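Local coordinates for protein 4'-phospho-dehydrooxetanocin synthase (Bacillus megaterium, PDB 5UL3) that uses cobalamin, a [4Fe-4S] cluster and S-adenosylmethionine in the radical-driven oxidative ring contraction of dAMP to an oxetane aldehyde during oxetanocin A biosynthesis, at residues A[54-59]-A[338-343]; A[90-95]-A[101-106]; A[264-269]-A[274-279]; A[419-424]-A[508-513]. All coordinates share one frame; numbering follows the deposited sequence.

Contact 1 (A[54-59]-A[338-343])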
loop_
_atom_site.group_PDB
_atom_site.type_symbol
_atom_site.label_atom_id
_atom_site.label_comp_id
_atom_site.label_asym_id
_atom_site.label_seq_id
_atom_site.Cartn_x
_atom_site.Cartn_y
_atom_site.Cartn_z
ATOM N N GLY A 54 -26.767 -0.740 -4.986
ATOM C CA GLY A 54 -26.338 -1.592 -3.891
ATOM C C GLY A 54 -25.125 -2.402 -4.341
ATOM O O GLY A 54 -24.635 -2.248 -5.451
ATOM N N GLU A 55 -24.657 -3.288 -3.456
ATOM C CA GLU A 55 -23.497 -4.129 -3.751
ATOM C C GLU A 55 -23.523 -5.349 -2.841
ATOM O O GLU A 55 -24.159 -5.338 -1.788
ATOM C CB GLU A 55 -22.180 -3.348 -3.595
ATOM C CG GLU A 55 -22.057 -2.598 -2.268
ATOM C CD GLU A 55 -21.709 -3.518 -1.101
ATOM O OE1 GLU A 55 -20.889 -4.449 -1.265
ATOM O OE2 GLU A 55 -22.257 -3.322 -0.003
ATOM N N THR A 56 -22.805 -6.406 -3.270
ATOM C CA THR A 56 -22.747 -7.710 -2.594
ATOM C C THR A 56 -24.048 -8.089 -1.882
ATOM O O THR A 56 -25.017 -8.483 -2.541
ATOM C CB THR A 56 -21.554 -7.802 -1.616
ATOM O OG1 THR A 56 -21.690 -6.890 -0.516
ATOM C CG2 THR A 56 -20.235 -7.518 -2.360
ATOM N N ASP A 57 -24.090 -7.993 -0.556
ATOM C CA ASP A 57 -25.219 -8.500 0.218
ATOM C C ASP A 57 -26.388 -7.517 0.321
ATOM O O ASP A 57 -27.273 -7.731 1.153
ATOM C CB ASP A 57 -24.775 -8.923 1.616
ATOM C CG ASP A 57 -24.311 -7.757 2.485
ATOM O OD1 ASP A 57 -24.116 -6.630 1.985
ATOM O OD2 ASP A 57 -24.123 -7.995 3.693
ATOM N N ASN A 58 -26.425 -6.477 -0.517
ATOM C CA ASN A 58 -27.559 -5.561 -0.501
ATOM C C ASN A 58 -27.907 -5.096 -1.905
ATOM O O ASN A 58 -28.672 -4.134 -2.067
ATOM C CB ASN A 58 -27.276 -4.355 0.429
ATOM C CG ASN A 58 -26.011 -3.612 0.054
ATOM O OD1 ASN A 58 -25.988 -2.828 -0.899
ATOM N ND2 ASN A 58 -24.945 -3.836 0.826
ATOM N N THR A 59 -27.380 -5.769 -2.928
ATOM C CA THR A 59 -27.668 -5.392 -4.297
ATOM C C THR A 59 -29.176 -5.424 -4.541
ATOM O O THR A 59 -29.879 -6.331 -4.087
ATOM C CB THR A 59 -26.951 -6.337 -5.266
ATOM O OG1 THR A 59 -25.565 -6.440 -4.880
ATOM C CG2 THR A 59 -27.015 -5.781 -6.677
ATOM N N THR A 338 -14.670 -7.676 8.356
ATOM C CA THR A 338 -13.372 -8.153 7.870
ATOM C C THR A 338 -13.512 -9.548 7.246
ATOM O O THR A 338 -13.020 -9.803 6.141
ATOM C CB THR A 338 -12.349 -8.163 9.014
ATOM O OG1 THR A 338 -12.168 -6.828 9.503
ATOM C CG2 THR A 338 -10.973 -8.678 8.525
ATOM N N LEU A 339 -14.203 -10.453 7.936
ATOM C CA LEU A 339 -14.314 -11.822 7.431
ATOM C C LEU A 339 -15.205 -11.885 6.198
ATOM O O LEU A 339 -14.934 -12.661 5.267
ATOM C CB LEU A 339 -14.834 -12.740 8.541
ATOM C CG LEU A 339 -13.833 -12.961 9.689
ATOM C CD1 LEU A 339 -14.449 -13.704 10.878
ATOM C CD2 LEU A 339 -12.577 -13.678 9.178
ATOM N N LYS A 340 -16.267 -11.072 6.167
ATOM C CA LYS A 340 -17.124 -11.017 4.986
ATOM C C LYS A 340 -16.361 -10.482 3.781
ATOM O O LYS A 340 -16.422 -11.053 2.682
ATOM C CB LYS A 340 -18.352 -10.139 5.248
ATOM C CG LYS A 340 -19.062 -9.768 3.929
ATOM C CD LYS A 340 -20.077 -8.659 4.113
ATOM C CE LYS A 340 -20.881 -8.397 2.843
ATOM N NZ LYS A 340 -20.058 -7.900 1.690
ATOM N N GLN A 341 -15.640 -9.372 3.961
ATOM C CA GLN A 341 -14.930 -8.784 2.832
ATOM C C GLN A 341 -13.823 -9.712 2.342
ATOM O O GLN A 341 -13.586 -9.824 1.134
ATOM C CB GLN A 341 -14.365 -7.408 3.219
ATOM C CG GLN A 341 -15.508 -6.393 3.471
ATOM C CD GLN A 341 -15.035 -4.955 3.539
ATOM O OE1 GLN A 341 -14.005 -4.592 2.965
ATOM N NE2 GLN A 341 -15.804 -4.120 4.234
ATOM N N LEU A 342 -13.130 -10.383 3.264
ATOM C CA LEU A 342 -12.119 -11.355 2.843
ATOM C C LEU A 342 -12.763 -12.483 2.043
ATOM O O LEU A 342 -12.243 -12.895 0.992
ATOM C CB LEU A 342 -11.377 -11.905 4.065
ATOM C CG LEU A 342 -10.346 -10.955 4.720
ATOM C CD1 LEU A 342 -9.971 -11.495 6.093
ATOM C CD2 LEU A 342 -9.093 -10.759 3.832
ATOM N N ASP A 343 -13.910 -12.974 2.513
ATOM C CA ASP A 343 -14.622 -14.026 1.791
ATOM C C ASP A 343 -15.005 -13.576 0.387
ATOM O O ASP A 343 -14.843 -14.336 -0.576
ATOM C CB ASP A 343 -15.856 -14.457 2.582
ATOM C CG ASP A 343 -16.646 -15.549 1.878
ATOM O OD1 ASP A 343 -16.190 -16.707 1.896
ATOM O OD2 ASP A 343 -17.714 -15.245 1.300
#

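Contact 2 (A[90-95]-A[101-106])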
loop_
_atom_site.group_PDB
_atom_site.type_symbol
_atom_site.label_atom_id
_atom_site.label_comp_id
_atom_site.label_asym_id
_atom_site.label_seq_id
_atom_site.Cartn_x
_atom_site.Cartn_y
_atom_site.Cartn_z
ATOM N N PRO A 90 -38.925 7.980 5.257
ATOM C CA PRO A 90 -38.373 7.325 6.457
ATOM C C PRO A 90 -39.348 6.398 7.172
ATOM O O PRO A 90 -38.919 5.612 8.025
ATOM C CB PRO A 90 -37.984 8.512 7.354
ATOM C CG PRO A 90 -37.812 9.652 6.409
ATOM C CD PRO A 90 -38.806 9.444 5.314
ATOM N N SER A 91 -40.642 6.466 6.880
ATOM C CA SER A 91 -41.608 5.574 7.511
ATOM C C SER A 91 -42.404 4.782 6.493
ATOM O O SER A 91 -43.587 4.518 6.699
ATOM C CB SER A 91 -42.582 6.341 8.412
ATOM O OG SER A 91 -41.921 6.969 9.491
ATOM N N TRP A 92 -41.793 4.383 5.369
ATOM C CA TRP A 92 -42.603 3.667 4.398
ATOM C C TRP A 92 -42.977 2.267 4.874
ATOM O O TRP A 92 -43.991 1.724 4.413
ATOM C CB TRP A 92 -41.902 3.580 3.036
ATOM C CG TRP A 92 -40.689 2.694 2.990
ATOM C CD1 TRP A 92 -39.382 3.074 3.166
ATOM C CD2 TRP A 92 -40.663 1.280 2.729
ATOM N NE1 TRP A 92 -38.556 1.981 3.048
ATOM C CE2 TRP A 92 -39.310 0.872 2.769
ATOM C CE3 TRP A 92 -41.652 0.322 2.472
ATOM C CZ2 TRP A 92 -38.917 -0.457 2.568
ATOM C CZ3 TRP A 92 -41.258 -1.005 2.264
ATOM C CH2 TRP A 92 -39.900 -1.375 2.318
ATOM N N TYR A 93 -42.210 1.681 5.785
ATOM C CA TYR A 93 -42.330 0.254 6.080
ATOM C C TYR A 93 -42.907 0.011 7.474
ATOM O O TYR A 93 -42.987 0.913 8.310
ATOM C CB TYR A 93 -40.962 -0.423 5.958
ATOM C CG TYR A 93 -39.941 0.195 6.869
ATOM C CD1 TYR A 93 -39.772 -0.270 8.163
ATOM C CD2 TYR A 93 -39.155 1.259 6.445
ATOM C CE1 TYR A 93 -38.856 0.298 9.005
ATOM C CE2 TYR A 93 -38.221 1.836 7.284
ATOM C CZ TYR A 93 -38.074 1.345 8.565
ATOM O OH TYR A 93 -37.150 1.910 9.411
ATOM N N GLU A 94 -43.300 -1.242 7.719
ATOM C CA GLU A 94 -43.797 -1.661 9.027
ATOM C C GLU A 94 -42.633 -2.151 9.883
ATOM O O GLU A 94 -41.909 -3.071 9.483
ATOM C CB GLU A 94 -44.847 -2.757 8.880
ATOM C CG GLU A 94 -46.082 -2.355 8.115
ATOM C CD GLU A 94 -46.917 -3.556 7.728
ATOM O OE1 GLU A 94 -46.321 -4.618 7.438
ATOM O OE2 GLU A 94 -48.165 -3.447 7.726
ATOM N N ILE A 95 -42.463 -1.540 11.062
ATOM C CA ILE A 95 -41.342 -1.867 11.945
ATOM C C ILE A 95 -41.431 -3.304 12.443
ATOM O O ILE A 95 -40.408 -3.931 12.747
ATOM C CB ILE A 95 -41.285 -0.865 13.120
ATOM C CG1 ILE A 95 -41.024 0.553 12.610
ATOM C CG2 ILE A 95 -40.208 -1.249 14.131
ATOM C CD1 ILE A 95 -40.616 1.525 13.709
ATOM N N TYR A 101 -38.531 -8.721 0.834
ATOM C CA TYR A 101 -37.531 -8.700 -0.222
ATOM C C TYR A 101 -38.092 -8.149 -1.513
ATOM O O TYR A 101 -37.345 -7.994 -2.481
ATOM C CB TYR A 101 -36.954 -10.110 -0.438
ATOM C CG TYR A 101 -36.477 -10.710 0.861
ATOM C CD1 TYR A 101 -35.375 -10.183 1.520
ATOM C CD2 TYR A 101 -37.150 -11.775 1.457
ATOM C CE1 TYR A 101 -34.952 -10.702 2.726
ATOM C CE2 TYR A 101 -36.726 -12.301 2.665
ATOM C CZ TYR A 101 -35.622 -11.766 3.291
ATOM O OH TYR A 101 -35.187 -12.275 4.495
ATOM N N TYR A 102 -39.388 -7.843 -1.551
ATOM C CA TYR A 102 -40.025 -7.269 -2.720
ATOM C C TYR A 102 -41.063 -6.255 -2.269
ATOM O O TYR A 102 -41.670 -6.394 -1.203
ATOM C CB TYR A 102 -40.697 -8.334 -3.606
ATOM C CG TYR A 102 -41.614 -7.751 -4.662
ATOM C CD1 TYR A 102 -41.105 -7.263 -5.847
ATOM C CD2 TYR A 102 -42.993 -7.670 -4.453
ATOM C CE1 TYR A 102 -41.934 -6.721 -6.814
ATOM C CE2 TYR A 102 -43.833 -7.125 -5.411
ATOM C CZ TYR A 102 -43.302 -6.658 -6.590
ATOM O OH TYR A 102 -44.126 -6.114 -7.550
ATOM N N LYS A 103 -41.259 -5.229 -3.090
ATOM C CA LYS A 103 -42.316 -4.263 -2.826
ATOM C C LYS A 103 -42.616 -3.523 -4.119
ATOM O O LYS A 103 -41.699 -3.170 -4.865
ATOM C CB LYS A 103 -41.922 -3.285 -1.712
ATOM C CG LYS A 103 -42.911 -2.134 -1.487
ATOM C CD LYS A 103 -43.804 -2.370 -0.293
ATOM C CE LYS A 103 -44.831 -1.248 -0.139
ATOM N NZ LYS A 103 -45.932 -1.662 0.774
ATOM N N CYS A 104 -43.900 -3.320 -4.398
ATOM C CA CYS A 104 -44.317 -2.477 -5.507
ATOM C C CYS A 104 -44.835 -1.161 -4.932
ATOM O O CYS A 104 -45.726 -1.163 -4.076
ATOM C CB CYS A 104 -45.388 -3.168 -6.351
ATOM S SG CYS A 104 -45.752 -2.262 -7.844
ATOM N N PHE A 105 -44.260 -0.051 -5.383
ATOM C CA PHE A 105 -44.636 1.279 -4.919
ATOM C C PHE A 105 -45.536 1.925 -5.963
ATOM O O PHE A 105 -45.137 2.074 -7.122
ATOM C CB PHE A 105 -43.401 2.142 -4.656
ATOM C CG PHE A 105 -42.650 1.734 -3.432
ATOM C CD1 PHE A 105 -43.157 2.016 -2.175
ATOM C CD2 PHE A 105 -41.450 1.039 -3.533
ATOM C CE1 PHE A 105 -42.485 1.633 -1.036
ATOM C CE2 PHE A 105 -40.779 0.642 -2.391
ATOM C CZ PHE A 105 -41.292 0.948 -1.144
ATOM N N LEU A 106 -46.743 2.307 -5.548
ATOM C CA LEU A 106 -47.785 2.778 -6.453
ATOM C C LEU A 106 -48.020 4.268 -6.251
ATOM O O LEU A 106 -48.172 4.728 -5.115
ATOM C CB LEU A 106 -49.080 2.000 -6.218
ATOM C CG LEU A 106 -48.937 0.488 -6.354
ATOM C CD1 LEU A 106 -50.160 -0.228 -5.790
ATOM C CD2 LEU A 106 -48.741 0.139 -7.806
#

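Contact 3 (A[264-269]-A[274-279])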
loop_
_atom_site.group_PDB
_atom_site.type_symbol
_atom_site.label_atom_id
_atom_site.label_comp_id
_atom_site.label_asym_id
_atom_site.label_seq_id
_atom_site.Cartn_x
_atom_site.Cartn_y
_atom_site.Cartn_z
ATOM N N ILE A 264 -12.968 19.112 1.347
ATOM C CA ILE A 264 -12.374 19.581 0.100
ATOM C C ILE A 264 -11.639 20.896 0.322
ATOM O O ILE A 264 -11.934 21.663 1.250
ATOM C CB ILE A 264 -13.407 19.779 -1.033
ATOM C CG1 ILE A 264 -14.456 20.796 -0.593
ATOM C CG2 ILE A 264 -14.028 18.450 -1.465
ATOM C CD1 ILE A 264 -15.310 21.321 -1.756
ATOM N N SER A 265 -10.664 21.149 -0.544
ATOM C CA SER A 265 -10.050 22.461 -0.682
ATOM C C SER A 265 -10.362 23.002 -2.071
ATOM O O SER A 265 -10.400 22.246 -3.048
ATOM C CB SER A 265 -8.538 22.404 -0.454
ATOM O OG SER A 265 -7.943 21.349 -1.181
ATOM N N TYR A 266 -10.601 24.307 -2.155
ATOM C CA TYR A 266 -11.029 24.914 -3.410
ATOM C C TYR A 266 -10.718 26.404 -3.376
ATOM O O TYR A 266 -10.425 26.978 -2.323
ATOM C CB TYR A 266 -12.520 24.658 -3.650
ATOM C CG TYR A 266 -13.406 25.299 -2.607
ATOM C CD1 TYR A 266 -13.629 24.692 -1.369
ATOM C CD2 TYR A 266 -14.014 26.521 -2.854
ATOM C CE1 TYR A 266 -14.433 25.303 -0.404
ATOM C CE2 TYR A 266 -14.825 27.129 -1.906
ATOM C CZ TYR A 266 -15.028 26.522 -0.688
ATOM O OH TYR A 266 -15.839 27.146 0.232
ATOM N N VAL A 267 -10.780 27.019 -4.555
ATOM C CA VAL A 267 -10.636 28.466 -4.688
ATOM C C VAL A 267 -12.033 29.069 -4.668
ATOM O O VAL A 267 -12.878 28.714 -5.498
ATOM C CB VAL A 267 -9.891 28.845 -5.977
ATOM C CG1 VAL A 267 -9.584 30.344 -5.994
ATOM C CG2 VAL A 267 -8.616 28.028 -6.136
ATOM N N ASP A 268 -12.283 29.975 -3.728
ATOM C CA ASP A 268 -13.606 30.567 -3.595
ATOM C C ASP A 268 -13.757 31.721 -4.589
ATOM O O ASP A 268 -12.956 31.893 -5.512
ATOM C CB ASP A 268 -13.866 30.984 -2.145
ATOM C CG ASP A 268 -13.023 32.177 -1.691
ATOM O OD1 ASP A 268 -12.182 32.684 -2.463
ATOM O OD2 ASP A 268 -13.213 32.612 -0.533
ATOM N N GLU A 269 -14.796 32.537 -4.394
ATOM C CA GLU A 269 -15.095 33.610 -5.339
ATOM C C GLU A 269 -14.052 34.723 -5.295
ATOM O O GLU A 269 -13.789 35.362 -6.320
ATOM C CB GLU A 269 -16.488 34.168 -5.053
ATOM C CG GLU A 269 -17.511 33.089 -4.724
ATOM C CD GLU A 269 -18.819 33.660 -4.209
ATOM O OE1 GLU A 269 -19.164 34.798 -4.592
ATOM O OE2 GLU A 269 -19.498 32.973 -3.413
ATOM N N LYS A 274 -9.847 27.938 0.205
ATOM C CA LYS A 274 -10.607 27.549 1.383
ATOM C C LYS A 274 -10.456 26.051 1.616
ATOM O O LYS A 274 -10.209 25.291 0.680
ATOM C CB LYS A 274 -12.089 27.914 1.235
ATOM C CG LYS A 274 -12.349 29.415 1.194
ATOM C CD LYS A 274 -11.772 30.095 2.433
ATOM C CE LYS A 274 -11.610 31.594 2.239
ATOM N NZ LYS A 274 -10.933 32.219 3.415
ATOM N N HIS A 275 -10.581 25.640 2.878
ATOM C CA HIS A 275 -10.591 24.232 3.259
ATOM C C HIS A 275 -11.846 23.967 4.070
ATOM O O HIS A 275 -12.159 24.715 5.005
ATOM C CB HIS A 275 -9.354 23.842 4.082
ATOM C CG HIS A 275 -8.053 24.045 3.368
ATOM N ND1 HIS A 275 -7.245 22.997 2.977
ATOM C CD2 HIS A 275 -7.415 25.177 2.984
ATOM C CE1 HIS A 275 -6.167 23.474 2.380
ATOM N NE2 HIS A 275 -6.248 24.794 2.368
ATOM N N ASN A 276 -12.568 22.909 3.711
ATOM C CA ASN A 276 -13.728 22.471 4.458
ATOM C C ASN A 276 -13.327 21.332 5.385
ATOM O O ASN A 276 -12.541 20.459 5.009
ATOM C CB ASN A 276 -14.849 22.007 3.526
ATOM C CG ASN A 276 -15.463 23.144 2.721
ATOM O OD1 ASN A 276 -15.233 24.324 3.004
ATOM N ND2 ASN A 276 -16.251 22.792 1.707
ATOM N N VAL A 277 -13.885 21.341 6.596
ATOM C CA VAL A 277 -13.626 20.271 7.552
ATOM C C VAL A 277 -14.003 18.909 6.967
ATOM O O VAL A 277 -15.037 18.756 6.294
ATOM C CB VAL A 277 -14.413 20.534 8.844
ATOM C CG1 VAL A 277 -14.240 19.370 9.816
ATOM C CG2 VAL A 277 -13.965 21.853 9.463
ATOM N N ALA A 278 -13.165 17.910 7.237
ATOM C CA ALA A 278 -13.417 16.524 6.849
ATOM C C ALA A 278 -13.810 15.724 8.081
ATOM O O ALA A 278 -13.013 15.589 9.019
ATOM C CB ALA A 278 -12.180 15.911 6.197
ATOM N N GLU A 279 -15.031 15.215 8.091
ATOM C CA GLU A 279 -15.466 14.327 9.160
ATOM C C GLU A 279 -14.911 12.935 8.874
ATOM O O GLU A 279 -15.152 12.374 7.798
ATOM C CB GLU A 279 -16.990 14.315 9.243
ATOM C CG GLU A 279 -17.580 13.259 10.164
ATOM C CD GLU A 279 -19.061 13.006 9.892
ATOM O OE1 GLU A 279 -19.683 13.771 9.121
ATOM O OE2 GLU A 279 -19.599 12.025 10.438
HETATM O O HOH W 1 -14.979 27.208 3.261
#

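Contact 4 (A[419-424]-A[508-513])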
loop_
_atom_site.group_PDB
_atom_site.type_symbol
_atom_site.label_atom_id
_atom_site.label_comp_id
_atom_site.label_asym_id
_atom_site.label_seq_id
_atom_site.Cartn_x
_atom_site.Cartn_y
_atom_site.Cartn_z
ATOM N N MET A 419 -1.185 -13.920 19.982
ATOM C CA MET A 419 -1.850 -13.316 18.829
ATOM C C MET A 419 -1.026 -13.502 17.560
ATOM O O MET A 419 -1.558 -13.872 16.502
ATOM C CB MET A 419 -2.100 -11.822 19.087
ATOM C CG MET A 419 -2.893 -11.111 17.972
ATOM S SD MET A 419 -2.402 -9.370 17.857
ATOM C CE MET A 419 -0.760 -9.581 17.190
ATOM N N TRP A 420 0.279 -13.238 17.641
ATOM C CA TRP A 420 1.124 -13.433 16.468
ATOM C C TRP A 420 1.140 -14.894 16.028
ATOM O O TRP A 420 1.203 -15.185 14.824
ATOM C CB TRP A 420 2.538 -12.927 16.767
ATOM C CG TRP A 420 2.666 -11.448 16.577
ATOM C CD1 TRP A 420 2.551 -10.463 17.545
ATOM C CD2 TRP A 420 2.894 -10.767 15.338
ATOM N NE1 TRP A 420 2.712 -9.221 16.970
ATOM C CE2 TRP A 420 2.925 -9.380 15.619
ATOM C CE3 TRP A 420 3.083 -11.195 14.012
ATOM C CZ2 TRP A 420 3.143 -8.423 14.626
ATOM C CZ3 TRP A 420 3.291 -10.239 13.030
ATOM C CH2 TRP A 420 3.321 -8.867 13.344
ATOM N N HIS A 421 1.076 -15.824 16.981
ATOM C CA HIS A 421 0.994 -17.236 16.615
ATOM C C HIS A 421 -0.281 -17.513 15.838
ATOM O O HIS A 421 -0.251 -18.208 14.815
ATOM C CB HIS A 421 1.067 -18.122 17.858
ATOM C CG HIS A 421 1.064 -19.590 17.553
ATOM N ND1 HIS A 421 0.292 -20.493 18.253
ATOM C CD2 HIS A 421 1.743 -20.314 16.629
ATOM C CE1 HIS A 421 0.489 -21.706 17.770
ATOM N NE2 HIS A 421 1.369 -21.628 16.789
ATOM N N TYR A 422 -1.412 -16.966 16.300
ATOM C CA TYR A 422 -2.658 -17.109 15.553
ATOM C C TYR A 422 -2.530 -16.523 14.156
ATOM O O TYR A 422 -3.089 -17.073 13.199
ATOM C CB TYR A 422 -3.818 -16.443 16.299
ATOM C CG TYR A 422 -4.560 -17.403 17.211
ATOM C CD1 TYR A 422 -4.115 -17.646 18.492
ATOM C CD2 TYR A 422 -5.675 -18.098 16.764
ATOM C CE1 TYR A 422 -4.773 -18.531 19.325
ATOM C CE2 TYR A 422 -6.346 -18.992 17.589
ATOM C CZ TYR A 422 -5.885 -19.198 18.872
ATOM O OH TYR A 422 -6.527 -20.074 19.715
ATOM N N CYS A 423 -1.833 -15.387 14.018
ATOM C CA CYS A 423 -1.595 -14.841 12.682
ATOM C C CYS A 423 -0.835 -15.842 11.815
ATOM O O CYS A 423 -1.197 -16.079 10.659
ATOM C CB CYS A 423 -0.817 -13.536 12.766
ATOM S SG CYS A 423 -1.809 -12.174 13.399
ATOM N N ALA A 424 0.226 -16.439 12.362
ATOM C CA ALA A 424 0.966 -17.443 11.600
ATOM C C ALA A 424 0.074 -18.623 11.222
ATOM O O ALA A 424 0.093 -19.091 10.072
ATOM C CB ALA A 424 2.181 -17.919 12.397
ATOM N N MET A 508 5.298 -26.597 24.705
ATOM C CA MET A 508 5.611 -25.353 25.388
ATOM C C MET A 508 4.363 -24.493 25.521
ATOM O O MET A 508 3.496 -24.476 24.640
ATOM C CB MET A 508 6.679 -24.574 24.628
ATOM C CG MET A 508 7.898 -25.374 24.249
ATOM S SD MET A 508 9.054 -24.323 23.362
ATOM C CE MET A 508 9.521 -23.254 24.696
ATOM N N THR A 509 4.267 -23.785 26.635
ATOM C CA THR A 509 3.281 -22.728 26.732
ATOM C C THR A 509 3.822 -21.467 26.065
ATOM O O THR A 509 5.023 -21.342 25.794
ATOM C CB THR A 509 2.945 -22.438 28.192
ATOM O OG1 THR A 509 4.111 -21.907 28.827
ATOM C CG2 THR A 509 2.499 -23.717 28.919
ATOM N N TYR A 510 2.923 -20.516 25.806
ATOM C CA TYR A 510 3.367 -19.245 25.246
ATOM C C TYR A 510 4.379 -18.567 26.164
ATOM O O TYR A 510 5.394 -18.036 25.697
ATOM C CB TYR A 510 2.165 -18.339 24.982
ATOM C CG TYR A 510 1.329 -18.801 23.811
ATOM C CD1 TYR A 510 1.887 -18.900 22.545
ATOM C CD2 TYR A 510 -0.011 -19.143 23.970
ATOM C CE1 TYR A 510 1.139 -19.332 21.463
ATOM C CE2 TYR A 510 -0.772 -19.578 22.894
ATOM C CZ TYR A 510 -0.189 -19.666 21.642
ATOM O OH TYR A 510 -0.921 -20.086 20.559
ATOM N N GLU A 511 4.138 -18.616 27.478
ATOM C CA GLU A 511 5.059 -17.991 28.421
ATOM C C GLU A 511 6.428 -18.658 28.395
ATOM O O GLU A 511 7.457 -17.979 28.508
ATOM C CB GLU A 511 4.462 -18.027 29.835
ATOM C CG GLU A 511 5.373 -17.431 30.903
ATOM C CD GLU A 511 4.670 -17.259 32.242
ATOM O OE1 GLU A 511 3.532 -17.754 32.387
ATOM O OE2 GLU A 511 5.253 -16.620 33.143
ATOM N N GLU A 512 6.470 -19.985 28.255
ATOM C CA GLU A 512 7.761 -20.661 28.192
ATOM C C GLU A 512 8.517 -20.273 26.927
ATOM O O GLU A 512 9.725 -20.005 26.970
ATOM C CB GLU A 512 7.570 -22.180 28.256
ATOM C CG GLU A 512 7.029 -22.697 29.589
ATOM C CD GLU A 512 6.764 -24.205 29.585
ATOM O OE1 GLU A 512 6.532 -24.782 28.500
ATOM O OE2 GLU A 512 6.794 -24.815 30.675
ATOM N N LEU A 513 7.813 -20.239 25.791
ATOM C CA LEU A 513 8.436 -19.814 24.545
ATOM C C LEU A 513 8.943 -18.386 24.655
ATOM O O LEU A 513 10.077 -18.083 24.266
ATOM C CB LEU A 513 7.433 -19.941 23.398
ATOM C CG LEU A 513 7.935 -19.423 22.052
ATOM C CD1 LEU A 513 9.160 -20.210 21.618
ATOM C CD2 LEU A 513 6.818 -19.513 21.006
#

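Contact 1 (A[54-59]-A[338-343])
Between Thr-56 and Lys-340, whose side chains bridge the gap, the backbones stay well apart: the loop 54-59 faces helix 335-351, and the nearest CA atoms, those of Thr-56 and Gln-341, are 9.6 Å from each other. The loop is the turn of a beta hairpin, joining strands 49-53 and 60-64 of the N-terminal antiparallel sheet, while the helix belongs to the AdoMet radical domain, so this small surface contact links two domains. Lys-340 leaves its helix with CG anti to the backbone N (chi1 165°), runs extended through CD and bends only at the last torsion (chi4 -64°). Its NZ thereby meets Thr-56 tip to tip and donates to OG1 at 2.9 Å. The same ammonium forms a salt bridge with Asp-344 on its own helix, its stronger polar partner. Asp-57 adds van der Waals contact through OD2, 3.4 Å from Lys-340 CE, its charge lying beyond salt-bridge range of NZ. Within the turn, Asn-58 ties the ends together: OD1 accepts from Glu-55 N at 2.9 Å, and ND2 donates to Glu-55 OE2. Thr-56 OG1, having accepted from the lysine, donates in turn to Glu-55 OE1 at 2.7 Å, approaching from above the carboxylate plane.

Contact 2 (A[90-95]-A[101-106])
Phe-105 drives its ring edge into a face of Trp-92, a T-shaped pair in which the six-membered indole ring and the phenyl ring have planes 79° apart and centroids separated by 5.3 Å. The phenyl CZ makes the closest approach, 3.7 Å from Trp-92 CE3 and displaced toward the indole rim. Beside it the aliphatic part of Lys-103, bent at chi2 (101°), runs opposite to the indole side chain and brings CD 3.9 Å from Trp-92 CZ3; CG of the same lysine lies over one face of the Phe-105 ring, toward its rim. The opposite indole face is occupied by Tyr-93 CB, 3.5 Å above the plane. Farther out, Leu-79 and Leu-85 also touch Trp-92, and Trp-88 meets Phe-105 edge-to-face. Strand 102-106, bordering the N-terminal antiparallel sheet, is backbone-bonded through Lys-103 to Val-72 and Phe-105 to Ile-70. With carbon atoms making every close approach, the contact between these segments probably rests on dispersion and the electrostatics of the T-shaped ring pair.

Contact 3 (A[264-269]-A[274-279])
Strands 264-267 and 273-275 pair as an antiparallel beta hairpin at the edge of the cobalamin-binding Rossmann sheet. Tyr-266 and Lys-274 form a hydrogen-bonded pair, Lys-274 N to Tyr-266 O at 2.8 Å and Tyr-266 N to Lys-274 O at 3.0 Å; Ser-265 and His-275 are a non-hydrogen-bonded pair. Asn-276 N extends the ladder to Ile-264 O. On one face, Ser-265 CB sits over the His-275 ring in a CH-pi contact; Ser-265 OG is hydrogen-bonded to Asp-238, His-275 ND1 more weakly to the same carboxylate. On the other, Tyr-266 CG lies between backbone N and carbonyl carbon (chi1 64°), setting the ring against Lys-274 CB, 4.1 Å from the Tyr-266 centroid. Asp-268 OD2 touches Lys-274 CE at 3.4 Å, but OD1 accepts from Glu-272 N, and Lys-274 NZ salt-bridges Glu-272. The Asn-276 side chain lies beside that of Ile-264, and ND2 donates to the carbonyls of Val-261 and Leu-258. Asn-276 OD1 accepts from a water at 2.9 Å that also binds Tyr-266 OH.

Contact 4 (A[419-424]-A[508-513])
Two helices of the radical SAM core region, 410-426 and 510-519, are bridged here at the surface by a histidine-tyrosine hydrogen bond. His-421 ND1 and Tyr-510 OH are 2.6 Å apart, a short bond with an angle of 161° in which either atom could be the donor. The hydroxyl reaches the imidazole at its edge, in the ring plane. The two ring planes are inclined at 63°. Both side chains span the gap: His-421 holds CG anti to its backbone N (chi1 -177°), pointing the ring away from its own helix, while the Tyr-510 ring reaches out from the first turn of helix 510-519. The backbones therefore remain 9.2 Å apart at the CA atoms of His-421 and Tyr-510. Alongside the polar bond, Tyr-510 CE1 packs 3.8 Å from His-421 CB, and the phenol ring also rests on Val-414 and Lys-418 of the histidine's helix. At the start of the tyrosine's helix, Thr-509 OG1 accepts from Glu-512 N at 3.1 Å, and Glu-512 OE1 in turn accepts from Thr-509 N. These reciprocal bonds define a capping box, the classic N-terminal helix cap, whose N-cap residue, Thr-509, directly precedes Tyr-510.

From the N terminus, the hairpin turn 54-59 opens contact 1, which closes only at 338-343 and spans 278 intervening residues. Contacts 2 and 3 both lie within that long loop, one after the other: 90-95 returns to 101-106 in the N-terminal domain, and 264-269 to 274-279 at the edge of the cobalamin-binding sheet. Contact 4 follows in series, tying 419-424 to 508-513; none of the loops cross. Contacts 2 and 3 are thus local closures, whereas contact 1 brings the N-terminal domain to the radical domain, and contact 4 joins two helices in the radical SAM core region. The centres of contacts 2 and 4 lie about 52 Å apart.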